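Long-range contacts in putative metal binding protein (Coccidioides immitis, PDB 3CVG), which probably binds a metal ion or another small solute, as a periplasmic-binding-protein-type receptor, and holds a calcium ion in this crystal: residues H106-G111 against T203-Y208; N115-S120 against S130-A135; R146-Y151 against L197-I202. One frame throughout, in Å; residues are numbered along the deposited sequence.

Interaction 1 (H106-G111 against T203-Y208)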
loop_
_atom_site.group_PDB
_atom_site.type_symbol
_atom_site.label_atom_id
_atom_site.label_comp_id
_atom_site.label_asym_id
_atom_site.label_seq_id
_atom_site.Cartn_x
_atom_site.Cartn_y
_atom_site.Cartn_z
ATOM N N HIS A 106 -2.164 1.457 -5.935
ATOM C CA HIS A 106 -1.582 2.652 -6.527
ATOM C C HIS A 106 -1.463 3.816 -5.547
ATOM O O HIS A 106 -2.368 4.068 -4.754
ATOM C CB HIS A 106 -2.408 3.092 -7.742
ATOM C CG HIS A 106 -2.700 1.981 -8.707
ATOM N ND1 HIS A 106 -3.753 1.107 -8.541
ATOM C CD2 HIS A 106 -2.031 1.559 -9.810
ATOM C CE1 HIS A 106 -3.723 0.196 -9.497
ATOM N NE2 HIS A 106 -2.687 0.446 -10.278
ATOM N N PHE A 107 -0.326 4.503 -5.598
ATOM C CA PHE A 107 -0.090 5.670 -4.750
ATOM C C PHE A 107 -0.500 6.895 -5.578
ATOM O O PHE A 107 -0.640 6.807 -6.803
ATOM C CB PHE A 107 1.405 5.797 -4.401
ATOM C CG PHE A 107 1.900 4.782 -3.392
ATOM C CD1 PHE A 107 1.487 4.837 -2.065
ATOM C CD2 PHE A 107 2.815 3.796 -3.768
ATOM C CE1 PHE A 107 1.982 3.929 -1.118
ATOM C CE2 PHE A 107 3.314 2.883 -2.833
ATOM C CZ PHE A 107 2.895 2.952 -1.504
HETATM N N MSE A 108 -0.706 8.028 -4.916
HETATM C CA MSE A 108 -1.032 9.259 -5.622
HETATM C C MSE A 108 -0.495 10.476 -4.876
HETATM O O MSE A 108 -0.394 10.470 -3.642
HETATM C CB MSE A 108 -2.550 9.410 -5.859
HETATM C CG MSE A 108 -3.485 8.798 -4.815
HETATM SE SE MSE A 108 -5.387 8.878 -5.384
HETATM C CE MSE A 108 -5.783 10.716 -4.945
ATOM N N LEU A 109 -0.102 11.494 -5.636
ATOM C CA LEU A 109 0.378 12.743 -5.053
ATOM C C LEU A 109 -0.796 13.699 -5.175
ATOM O O LEU A 109 -1.297 13.940 -6.276
ATOM C CB LEU A 109 1.566 13.301 -5.832
ATOM C CG LEU A 109 2.050 14.670 -5.349
ATOM C CD1 LEU A 109 2.599 14.557 -3.917
ATOM C CD2 LEU A 109 3.109 15.199 -6.305
ATOM N N ILE A 110 -1.261 14.211 -4.044
ATOM C CA ILE A 110 -2.380 15.136 -4.058
ATOM C C ILE A 110 -1.951 16.427 -3.360
ATOM O O ILE A 110 -0.986 16.437 -2.593
ATOM C CB ILE A 110 -3.613 14.507 -3.365
ATOM C CG1 ILE A 110 -3.357 14.321 -1.865
ATOM C CG2 ILE A 110 -3.916 13.143 -3.985
ATOM C CD1 ILE A 110 -3.728 15.532 -1.024
ATOM N N GLY A 111 -2.656 17.519 -3.642
ATOM C CA GLY A 111 -2.321 18.793 -3.029
ATOM C C GLY A 111 -3.498 19.752 -3.086
ATOM O O GLY A 111 -4.537 19.427 -3.665
ATOM N N THR A 203 -0.458 9.620 -0.885
ATOM C CA THR A 203 -1.487 8.819 -0.241
ATOM C C THR A 203 -1.776 7.655 -1.196
ATOM O O THR A 203 -1.059 7.470 -2.181
ATOM C CB THR A 203 -2.778 9.673 0.009
ATOM O OG1 THR A 203 -3.754 8.896 0.714
ATOM C CG2 THR A 203 -3.382 10.150 -1.309
ATOM N N ASP A 204 -2.803 6.864 -0.914
ATOM C CA ASP A 204 -3.109 5.754 -1.811
ATOM C C ASP A 204 -4.550 5.833 -2.291
ATOM O O ASP A 204 -5.390 6.480 -1.659
ATOM C CB ASP A 204 -2.843 4.405 -1.130
ATOM C CG ASP A 204 -3.684 4.199 0.106
ATOM O OD1 ASP A 204 -3.354 4.767 1.170
ATOM O OD2 ASP A 204 -4.689 3.471 0.018
ATOM N N TYR A 205 -4.829 5.171 -3.409
ATOM C CA TYR A 205 -6.159 5.187 -3.997
ATOM C C TYR A 205 -7.281 4.808 -3.037
ATOM O O TYR A 205 -8.303 5.492 -2.985
ATOM C CB TYR A 205 -6.202 4.268 -5.224
ATOM C CG TYR A 205 -7.448 4.437 -6.073
ATOM C CD1 TYR A 205 -7.905 5.707 -6.432
ATOM C CD2 TYR A 205 -8.151 3.324 -6.546
ATOM C CE1 TYR A 205 -9.032 5.866 -7.241
ATOM C CE2 TYR A 205 -9.273 3.469 -7.359
ATOM C CZ TYR A 205 -9.710 4.738 -7.699
ATOM O OH TYR A 205 -10.825 4.886 -8.481
ATOM N N GLY A 206 -7.087 3.724 -2.286
ATOM C CA GLY A 206 -8.100 3.256 -1.347
ATOM C C GLY A 206 -8.439 4.240 -0.241
ATOM O O GLY A 206 -9.602 4.373 0.160
ATOM N N THR A 207 -7.420 4.923 0.270
ATOM C CA THR A 207 -7.616 5.913 1.321
ATOM C C THR A 207 -8.424 7.070 0.736
ATOM O O THR A 207 -9.344 7.586 1.370
ATOM C CB THR A 207 -6.259 6.431 1.833
ATOM O OG1 THR A 207 -5.510 5.334 2.368
ATOM C CG2 THR A 207 -6.455 7.490 2.921
ATOM N N TYR A 208 -8.072 7.463 -0.484
ATOM C CA TYR A 208 -8.761 8.536 -1.192
ATOM C C TYR A 208 -10.265 8.243 -1.311
ATOM O O TYR A 208 -11.113 9.120 -1.075
ATOM C CB TYR A 208 -8.159 8.693 -2.593
ATOM C CG TYR A 208 -8.923 9.614 -3.510
ATOM C CD1 TYR A 208 -9.012 10.984 -3.246
ATOM C CD2 TYR A 208 -9.562 9.119 -4.648
ATOM C CE1 TYR A 208 -9.720 11.836 -4.086
ATOM C CE2 TYR A 208 -10.280 9.969 -5.502
ATOM C CZ TYR A 208 -10.348 11.323 -5.215
ATOM O OH TYR A 208 -11.044 12.165 -6.051
#
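Met108 and Thr203 form an antiparallel hydrogen-bonded pair between strands 100-111 and 200-204 of the periplasmic-binding-protein domain. Met108 N gives to Thr203 O at 2.8 Å, and Thr203 N returns a bond to Met108 O at 2.9 Å. Two residues further along, at the start of helix 205-208, Tyr205 N donates to His106 O.

Met108, a selenomethionine, joins strand to helix. Its CB leaves the sheet on the face shared with Thr203, and CG runs alongside the threonine, 3.8 Å from Thr203 CG2, the methyl of a beta-branched residue suited to a buried strand. SE then reaches the helix, 3.9 Å from Tyr208 CB, and meets the edge of the Tyr205 ring. A bend at the last torsion (chi3 -80°) swings the methyl over the Tyr208 ring, a fit open to an unbranched, flexible selenoether chain.

Asp204, paired with Phe107 on the opposite face, is the N-cap: its OD2 accepts from Thr207 N and its OD1 from Thr207 OG1. The Phe107 side chain lies about 5 Å from the calcium ion. At the tip of Met108, CE sits 3.9 Å from the centroid of the Tyr208 ring, a CH-pi contact offset toward the rim.

Interaction 2 (N115-S120 against S130-A135)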
loop_
_atom_site.group_PDB
_atom_site.type_symbol
_atom_site.label_atom_id
_atom_site.label_comp_id
_atom_site.label_asym_id
_atom_site.label_seq_id
_atom_site.Cartn_x
_atom_site.Cartn_y
_atom_site.Cartn_z
ATOM N N ASN A 115 -2.515 25.114 -5.534
ATOM C CA ASN A 115 -1.289 24.659 -6.173
ATOM C C ASN A 115 -0.133 25.661 -6.064
ATOM O O ASN A 115 0.387 26.139 -7.073
ATOM C CB ASN A 115 -1.597 24.343 -7.648
ATOM C CG ASN A 115 -0.482 23.585 -8.341
ATOM O OD1 ASN A 115 0.374 22.976 -7.694
ATOM N ND2 ASN A 115 -0.500 23.599 -9.674
ATOM N N PRO A 116 0.288 25.993 -4.832
ATOM C CA PRO A 116 1.389 26.943 -4.665
ATOM C C PRO A 116 2.710 26.504 -5.302
ATOM O O PRO A 116 3.526 27.349 -5.692
ATOM C CB PRO A 116 1.474 27.114 -3.144
ATOM C CG PRO A 116 0.912 25.812 -2.613
ATOM C CD PRO A 116 -0.268 25.597 -3.527
ATOM N N ALA A 117 2.915 25.192 -5.422
ATOM C CA ALA A 117 4.131 24.666 -6.031
ATOM C C ALA A 117 4.036 24.752 -7.556
ATOM O O ALA A 117 5.003 24.472 -8.267
ATOM C CB ALA A 117 4.351 23.225 -5.607
ATOM N N LYS A 118 2.858 25.129 -8.044
ATOM C CA LYS A 118 2.622 25.266 -9.480
ATOM C C LYS A 118 2.973 24.005 -10.271
ATOM O O LYS A 118 3.616 24.064 -11.321
ATOM C CB LYS A 118 3.396 26.483 -10.001
ATOM C CG LYS A 118 2.969 27.756 -9.292
ATOM C CD LYS A 118 3.833 28.963 -9.621
ATOM C CE LYS A 118 3.346 30.180 -8.830
ATOM N NZ LYS A 118 3.193 29.894 -7.360
ATOM N N LEU A 119 2.525 22.863 -9.758
ATOM C CA LEU A 119 2.760 21.572 -10.386
ATOM C C LEU A 119 1.932 21.407 -11.657
ATOM O O LEU A 119 0.755 21.764 -11.689
ATOM C CB LEU A 119 2.408 20.441 -9.416
ATOM C CG LEU A 119 3.176 20.381 -8.094
ATOM C CD1 LEU A 119 2.865 19.068 -7.394
ATOM C CD2 LEU A 119 4.674 20.498 -8.367
ATOM N N SER A 120 2.558 20.857 -12.695
ATOM C CA SER A 120 1.893 20.625 -13.975
ATOM C C SER A 120 1.623 19.131 -14.148
ATOM O O SER A 120 2.542 18.316 -14.143
ATOM C CB SER A 120 2.769 21.133 -15.124
ATOM O OG SER A 120 2.138 20.932 -16.378
ATOM N N SER A 130 10.895 17.863 -7.214
ATOM C CA SER A 130 11.920 18.896 -7.339
ATOM C C SER A 130 11.276 20.282 -7.236
ATOM O O SER A 130 11.802 21.185 -6.576
ATOM C CB SER A 130 12.640 18.769 -8.684
ATOM O OG SER A 130 13.474 19.895 -8.924
ATOM N N LYS A 131 10.130 20.438 -7.890
ATOM C CA LYS A 131 9.401 21.703 -7.889
ATOM C C LYS A 131 8.882 22.063 -6.492
ATOM O O LYS A 131 8.990 23.214 -6.061
ATOM C CB LYS A 131 8.229 21.622 -8.874
ATOM C CG LYS A 131 7.915 22.931 -9.579
ATOM C CD LYS A 131 7.003 22.684 -10.776
ATOM C CE LYS A 131 6.794 23.939 -11.606
ATOM N NZ LYS A 131 6.061 23.636 -12.870
HETATM N N MSE A 132 8.303 21.092 -5.791
HETATM C CA MSE A 132 7.804 21.348 -4.444
HETATM C C MSE A 132 8.947 21.796 -3.539
HETATM O O MSE A 132 8.815 22.771 -2.800
HETATM C CB MSE A 132 7.145 20.092 -3.853
HETATM C CG MSE A 132 5.706 19.834 -4.329
HETATM SE SE MSE A 132 4.849 18.284 -3.490
HETATM C CE MSE A 132 5.127 18.768 -1.642
ATOM N N HIS A 133 10.067 21.085 -3.605
ATOM C CA HIS A 133 11.226 21.415 -2.783
ATOM C C HIS A 133 11.663 22.870 -2.944
ATOM O O HIS A 133 11.765 23.599 -1.959
ATOM C CB HIS A 133 12.409 20.491 -3.110
ATOM C CG HIS A 133 13.707 20.934 -2.511
ATOM N ND1 HIS A 133 14.523 21.871 -3.109
ATOM C CD2 HIS A 133 14.321 20.591 -1.350
ATOM C CE1 HIS A 133 15.582 22.083 -2.347
ATOM N NE2 HIS A 133 15.483 21.321 -1.275
ATOM N N ASP A 134 11.905 23.285 -4.183
ATOM C CA ASP A 134 12.351 24.648 -4.452
ATOM C C ASP A 134 11.319 25.688 -4.013
ATOM O O ASP A 134 11.671 26.726 -3.442
ATOM C CB ASP A 134 12.677 24.809 -5.940
ATOM C CG ASP A 134 13.742 23.831 -6.415
ATOM O OD1 ASP A 134 14.434 23.223 -5.564
ATOM O OD2 ASP A 134 13.898 23.674 -7.643
ATOM N N ALA A 135 10.045 25.409 -4.268
ATOM C CA ALA A 135 8.984 26.336 -3.878
ATOM C C ALA A 135 8.853 26.374 -2.358
ATOM O O ALA A 135 8.551 27.411 -1.779
ATOM C CB ALA A 135 7.657 25.919 -4.506
#
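Lys131 and Leu119 run antiparallel, each pointing toward the other's backbone: the lysine extends from helix 125-138 out over the loop while the leucine reaches back toward the helix. Their closest approach is low on the lysine, where Leu119 CD2 lies 3.8 Å from Lys131 CB. Beyond CG the lysine is fully extended, so its methylenes pass along the loop backbone, CG lying 3.5 Å from Ala117 O. The chain ends with NZ giving a hydrogen bond of 2.9 Å to Lys118 O, the donor tilted 27° from the carbonyl plane. A lysine suits this border, with its aliphatic part laid on the contact and its ammonium group at the outer edge.

Deeper in, small residues let the two backbones come close. Ala117 CB points at the helix and packs 3.9 Å from CG of the selenomethionine Met132, while Ala135 CB sits over Ala117 CA at 4.0 Å.

The loop itself is a type I turn from Asn115 to Lys118, closed by the backbone bond from Lys118 N to Asn115 O. The amide of Asn115 grips the next residue: OD1 accepts from Leu119 N at 3.0 Å, and ND2 donates to Leu119 O at 3.0 Å, in the carbonyl plane on a lone pair. An amide suits this task because it can give and accept at once. Asn115 OD1 and Ala117 N also bond to Tyr200 OH, which ties the turn to strand 200-204.

Joining the loop after strand 100-111 to the helix that follows it, the contact combines alkyl packing inside with one charged donor outside. Lys131 NZ makes a charge-assisted bond to the neutral carbonyl of Lys118, probably stronger than one from a neutral donor, though not a salt bridge.

Interaction 3 (R146-Y151 against L197-I202)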
loop_
_atom_site.group_PDB
_atom_site.type_symbol
_atom_site.label_atom_id
_atom_site.label_comp_id
_atom_site.label_asym_id
_atom_site.label_seq_id
_atom_site.Cartn_x
_atom_site.Cartn_y
_atom_site.Cartn_z
ATOM N N ARG A 146 3.962 22.936 1.710
ATOM C CA ARG A 146 4.308 21.996 2.775
ATOM C C ARG A 146 3.956 20.573 2.314
ATOM O O ARG A 146 3.044 20.383 1.505
ATOM C CB ARG A 146 3.566 22.357 4.072
ATOM C CG ARG A 146 4.039 23.690 4.698
ATOM C CD ARG A 146 3.160 24.115 5.864
ATOM N NE ARG A 146 3.125 23.116 6.932
ATOM C CZ ARG A 146 4.121 22.896 7.785
ATOM N NH1 ARG A 146 5.242 23.605 7.702
ATOM N NH2 ARG A 146 3.989 21.979 8.731
ATOM N N PHE A 147 4.699 19.585 2.806
ATOM C CA PHE A 147 4.476 18.186 2.439
ATOM C C PHE A 147 4.236 17.356 3.696
ATOM O O PHE A 147 5.072 17.366 4.605
ATOM C CB PHE A 147 5.702 17.631 1.707
ATOM C CG PHE A 147 5.545 16.209 1.276
ATOM C CD1 PHE A 147 4.962 15.902 0.052
ATOM C CD2 PHE A 147 5.930 15.168 2.116
ATOM C CE1 PHE A 147 4.769 14.582 -0.330
ATOM C CE2 PHE A 147 5.735 13.841 1.734
ATOM C CZ PHE A 147 5.155 13.559 0.509
ATOM N N LEU A 148 3.118 16.629 3.734
ATOM C CA LEU A 148 2.777 15.805 4.896
ATOM C C LEU A 148 3.292 14.370 4.807
ATOM O O LEU A 148 2.963 13.621 3.879
ATOM C CB LEU A 148 1.255 15.785 5.126
ATOM C CG LEU A 148 0.731 15.228 6.466
ATOM C CD1 LEU A 148 -0.614 15.863 6.775
ATOM C CD2 LEU A 148 0.603 13.692 6.447
ATOM N N SER A 149 4.100 13.996 5.788
ATOM C CA SER A 149 4.664 12.656 5.865
ATOM C C SER A 149 4.115 11.932 7.092
ATOM O O SER A 149 4.098 12.481 8.197
ATOM C CB SER A 149 6.196 12.727 5.940
ATOM O OG SER A 149 6.762 11.487 6.340
ATOM N N ARG A 150 3.654 10.702 6.899
ATOM C CA ARG A 150 3.148 9.915 8.017
ATOM C C ARG A 150 4.300 9.502 8.947
ATOM O O ARG A 150 4.065 9.119 10.097
ATOM C CB ARG A 150 2.371 8.707 7.501
ATOM C CG ARG A 150 0.975 9.097 6.996
ATOM C CD ARG A 150 0.284 7.948 6.284
ATOM N NE ARG A 150 0.257 6.746 7.108
ATOM C CZ ARG A 150 0.198 5.514 6.619
ATOM N NH1 ARG A 150 0.156 5.322 5.307
ATOM N NH2 ARG A 150 0.203 4.472 7.442
ATOM N N TYR A 151 5.533 9.572 8.435
ATOM C CA TYR A 151 6.751 9.304 9.225
ATOM C C TYR A 151 6.563 8.123 10.175
ATOM O O TYR A 151 6.893 8.209 11.368
ATOM C CB TYR A 151 7.074 10.577 10.038
ATOM C CG TYR A 151 8.551 10.880 10.224
ATOM C CD1 TYR A 151 9.360 11.178 9.134
ATOM C CD2 TYR A 151 9.132 10.883 11.494
ATOM C CE1 TYR A 151 10.709 11.468 9.294
ATOM C CE2 TYR A 151 10.474 11.179 11.666
ATOM C CZ TYR A 151 11.256 11.471 10.565
ATOM O OH TYR A 151 12.578 11.801 10.735
ATOM N N LEU A 197 -5.135 21.171 5.952
ATOM C CA LEU A 197 -3.997 22.063 6.128
ATOM C C LEU A 197 -3.460 22.631 4.826
ATOM O O LEU A 197 -2.530 23.433 4.842
ATOM C CB LEU A 197 -2.868 21.316 6.837
ATOM C CG LEU A 197 -3.180 20.765 8.226
ATOM C CD1 LEU A 197 -2.167 19.686 8.562
ATOM C CD2 LEU A 197 -3.162 21.895 9.260
ATOM N N ARG A 198 -4.041 22.211 3.704
ATOM C CA ARG A 198 -3.597 22.658 2.387
ATOM C C ARG A 198 -2.148 22.255 2.103
ATOM O O ARG A 198 -1.326 23.081 1.709
ATOM C CB ARG A 198 -3.752 24.178 2.244
ATOM C CG ARG A 198 -5.198 24.649 2.293
ATOM C CD ARG A 198 -5.289 26.154 2.085
ATOM N NE ARG A 198 -4.756 26.874 3.237
ATOM C CZ ARG A 198 -4.465 28.169 3.241
ATOM N NH1 ARG A 198 -4.655 28.899 2.147
ATOM N NH2 ARG A 198 -3.986 28.733 4.342
ATOM N N GLU A 199 -1.839 20.979 2.307
ATOM C CA GLU A 199 -0.495 20.477 2.060
ATOM C C GLU A 199 -0.527 19.371 1.013
ATOM O O GLU A 199 -1.564 18.732 0.785
ATOM C CB GLU A 199 0.116 19.922 3.353
ATOM C CG GLU A 199 0.079 20.887 4.525
ATOM C CD GLU A 199 0.701 20.327 5.796
ATOM O OE1 GLU A 199 0.785 19.085 5.958
ATOM O OE2 GLU A 199 1.092 21.140 6.653
ATOM N N TYR A 200 0.609 19.158 0.364
ATOM C CA TYR A 200 0.726 18.089 -0.610
ATOM C C TYR A 200 1.077 16.849 0.201
ATOM O O TYR A 200 1.624 16.957 1.304
ATOM C CB TYR A 200 1.863 18.363 -1.590
ATOM C CG TYR A 200 1.638 19.547 -2.504
ATOM C CD1 TYR A 200 1.242 19.367 -3.830
ATOM C CD2 TYR A 200 1.864 20.848 -2.053
ATOM C CE1 TYR A 200 1.080 20.458 -4.693
ATOM C CE2 TYR A 200 1.708 21.945 -2.905
ATOM C CZ TYR A 200 1.317 21.743 -4.226
ATOM O OH TYR A 200 1.184 22.829 -5.069
ATOM N N THR A 201 0.743 15.678 -0.328
ATOM C CA THR A 201 1.073 14.444 0.356
ATOM C C THR A 201 0.920 13.253 -0.574
ATOM O O THR A 201 0.170 13.307 -1.550
ATOM C CB THR A 201 0.165 14.205 1.583
ATOM O OG1 THR A 201 0.711 13.147 2.371
ATOM C CG2 THR A 201 -1.251 13.802 1.144
ATOM N N ILE A 202 1.658 12.191 -0.278
ATOM C CA ILE A 202 1.542 10.962 -1.046
ATOM C C ILE A 202 0.560 10.153 -0.218
ATOM O O ILE A 202 0.704 10.056 1.003
ATOM C CB ILE A 202 2.887 10.214 -1.153
ATOM C CG1 ILE A 202 3.800 10.935 -2.155
ATOM C CG2 ILE A 202 2.657 8.767 -1.558
ATOM C CD1 ILE A 202 3.330 10.880 -3.606
HETATM O O HOH W 1 1.386 23.416 0.370
HETATM O O HOH W 2 3.064 11.076 2.399
#
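The Phe147 ring presents its edge to Ile202, whose CG1 lies in the ring plane 4.0 Å from Phe147 CZ, while Tyr200 O, Thr201 CA and Ile202 N approach it obliquely. With CG anti to the backbone N (chi1 -179°), the ring is laid along the neighbouring strand; Trp164 adds an edge-to-face partner. The Tyr200 ring turns an edge to Arg146 O. The guanidinium of Arg146 is likewise met at its edge, by Glu199 OE2, with the guanidinium and carboxylate planes turned 53° apart.

Two parallel strands of the periplasmic-binding-protein domain carry these groups, and Tyr200 straddles Phe147: its N gives to Arg146 O at 3.0 Å and its O takes Leu148 N at 2.9 Å. The strands run at 36° to each other, and beyond this bond a hydroxyl and a water supply further links. Thr201 OG1 donates to Leu148 O at 2.8 Å; threonine serves here because its short hydroxyl, held beside its own carbonyl carbon, can reach the neighbouring strand. A water also donates to Leu148 O and to Ile202 O. At the other end a second water links Arg146 N to Arg198 O, just where a Schellman motif ends helix 187-196.

Arg146 and Glu199 run alongside one another in the same direction and form a salt bridge with Arg146 NE 2.8 Å from Glu199 OE2. The N-H comes in well out of the carboxylate plane. The other oxygen, OE1, rests 3.4 Å from Leu148 CB and accepts from His181 ND1, while Thr178 O takes Arg146 NH1. Glu199 is buried, yet each of its oxygens has a donor of its own; this pairing probably offsets the cost of burying the carboxylate and would favour its ionised form.

How the interactions relate
Interactions 1 and 3 are buried and share strand 200-204, which pairs antiparallel with strand 100-111 on one side and parallel with strand 147-149 on the other; Ile110 O to Thr201 N, at 2.9 Å, carries the pairing from one to the next. Interaction 2 is partly exposed and lies farther from the centre of the chain. It touches interaction 1 through Leu109 and Leu119, and its Met132 packs on Tyr200 of interaction 3. The chemistry follows position: backbone bonds and selenomethionine packing on tyrosine rings in interaction 1, with Phe107 on the other face near the calcium ion; backbone bonds, a salt bridge and waters in interaction 3; and a peripheral alkyl contact bordered by one lysine-to-carbonyl bond in interaction 2.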